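Long-range contact in CCR4-Not complex subunit Caf1 (Schizosaccharomyces pombe, PDB 3G0Z), which serves as the catalytic deadenylase of the CCR4-Not complex, a metal-dependent 3'-exoribonuclease that degrades the poly(A) tails of mRNA to 5'-AMP: residues 49-54 / 236-241. Numbering follows the deposited sequence.
With ZN (zinc ion), chain B.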
# COMPACT_ATOMS: atom_id res chain seq x y z
N SER A 49 -1.43 -6.55 4.58
CA SER A 49 -1.81 -5.14 4.64
C SER A 49 -0.70 -4.28 4.06
O SER A 49 0.48 -4.44 4.40
CB SER A 49 -2.15 -4.69 6.07
OG SER A 49 -3.24 -5.45 6.56
N MET A 50 -1.06 -3.36 3.19
CA MET A 50 -0.05 -2.56 2.54
C MET A 50 -0.29 -1.06 2.67
O MET A 50 -1.42 -0.59 2.73
CB MET A 50 0.04 -2.91 1.07
CG MET A 50 0.86 -1.89 0.30
SD MET A 50 0.84 -2.13 -1.47
CE MET A 50 -0.87 -2.55 -1.76
N ASP A 51 0.81 -0.32 2.69
CA ASP A 51 0.77 1.12 2.57
C ASP A 51 1.98 1.58 1.72
O ASP A 51 2.97 0.85 1.60
CB ASP A 51 0.82 1.75 3.94
CG ASP A 51 0.83 3.24 3.86
OD1 ASP A 51 -0.22 3.80 3.49
OD2 ASP A 51 1.89 3.85 4.13
N THR A 52 1.88 2.76 1.12
CA THR A 52 2.98 3.30 0.29
C THR A 52 3.29 4.75 0.63
O THR A 52 2.40 5.47 1.07
CB THR A 52 2.68 3.23 -1.24
OG1 THR A 52 1.55 4.06 -1.54
CG2 THR A 52 2.39 1.81 -1.69
N GLU A 53 4.54 5.16 0.46
CA GLU A 53 4.92 6.57 0.52
C GLU A 53 5.54 6.95 -0.81
O GLU A 53 6.47 6.28 -1.28
CB GLU A 53 5.93 6.85 1.64
CG GLU A 53 5.40 6.64 3.03
CD GLU A 53 4.28 7.61 3.39
OE1 GLU A 53 3.83 8.39 2.52
OE2 GLU A 53 3.83 7.59 4.55
N PHE A 54 5.02 8.00 -1.42
CA PHE A 54 5.60 8.54 -2.65
C PHE A 54 5.68 10.06 -2.50
O PHE A 54 5.14 10.63 -1.56
CB PHE A 54 4.75 8.13 -3.86
CG PHE A 54 3.30 8.48 -3.72
CD1 PHE A 54 2.84 9.74 -4.07
CD2 PHE A 54 2.38 7.54 -3.25
CE1 PHE A 54 1.49 10.07 -3.95
CE2 PHE A 54 1.04 7.86 -3.13
CZ PHE A 54 0.59 9.13 -3.48
N HIS A 236 3.52 8.56 8.88
CA HIS A 236 3.99 8.84 7.52
C HIS A 236 5.14 7.95 7.04
O HIS A 236 5.82 8.29 6.08
CB HIS A 236 4.37 10.32 7.37
CG HIS A 236 3.22 11.26 7.60
ND1 HIS A 236 2.09 11.26 6.81
CD2 HIS A 236 3.03 12.22 8.54
CE1 HIS A 236 1.25 12.18 7.24
NE2 HIS A 236 1.79 12.78 8.29
N GLN A 237 5.37 6.83 7.71
CA GLN A 237 6.27 5.83 7.17
C GLN A 237 5.51 4.54 6.87
O GLN A 237 4.69 4.09 7.68
CB GLN A 237 7.46 5.61 8.10
CG GLN A 237 8.39 6.82 8.11
CD GLN A 237 9.84 6.44 8.35
OE1 GLN A 237 10.33 5.44 7.83
NE2 GLN A 237 10.53 7.24 9.15
N ALA A 238 5.77 3.96 5.71
CA ALA A 238 4.91 2.92 5.18
C ALA A 238 4.81 1.69 6.10
O ALA A 238 3.73 1.14 6.24
CB ALA A 238 5.34 2.51 3.78
N GLY A 239 5.91 1.28 6.70
CA GLY A 239 5.89 0.10 7.56
C GLY A 239 4.89 0.24 8.70
O GLY A 239 4.07 -0.65 8.96
N SER A 240 4.97 1.38 9.38
CA SER A 240 4.07 1.69 10.50
C SER A 240 2.62 1.83 10.05
O SER A 240 1.70 1.30 10.67
CB SER A 240 4.54 2.97 11.20
OG SER A 240 3.75 3.23 12.35
N ASP A 241 2.40 2.56 8.96
CA ASP A 241 1.06 2.75 8.43
C ASP A 241 0.46 1.42 7.97
O ASP A 241 -0.74 1.20 8.10
CB ASP A 241 1.07 3.76 7.29
CG ASP A 241 1.39 5.18 7.76
OD1 ASP A 241 1.19 5.48 8.95
OD2 ASP A 241 1.86 5.99 6.94
ZN ZN B . 1.63 6.05 4.48
O HOH W 1 -0.21 6.55 2.84
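Asp51 and Asp241 meet at a zinc ion, which bridges strand 47-53 and the beginning of helix 238-257. Asp51 OD2 lies 2.2 Å from the zinc, and Asp241 OD2 comes from the helix at 2.5 Å. Their carboxylate planes stand almost perpendicular, 86° apart. Each binds the metal through OD2 alone, the OD1 atoms lying farther from it. With CG anti to the backbone N (chi1 178°), Asp51 extends across to the helix, where its OD2 also touches Asp241 CB at 3.3 Å. Glu53, two residues along the strand on the same face, bends at chi2 (-64°) and brings OE2 to a longer 2.7 Å from the zinc. Glu53 OE2 and Asp241 OD2, two acceptors 3.5 Å apart, are brought together by the zinc they share. A water bound to the zinc donates a hydrogen bond to Asp51 OD1 at 2.8 Å, tying the second oxygen of that carboxylate into the site. The methyl group of Ala238 packs on the strand, its CB 3.6 Å from Asp51 O. Arg231 forms a salt bridge with Asp241 OD1, the oxygen turned from the zinc, which would limit rotation of the carboxylate. Asp51 also lies close to a manganese ion, and Thr52, facing the other side of the strand, hydrogen-bonds to Asp172. Asp51 and Glu53 from a central strand, together with Asp172 and Asp241 from two helices, form the acidic two-metal centre of a DEDD exonuclease on an RNase H-like fold; His236, five residues before Asp241, matches the DEDDh pattern.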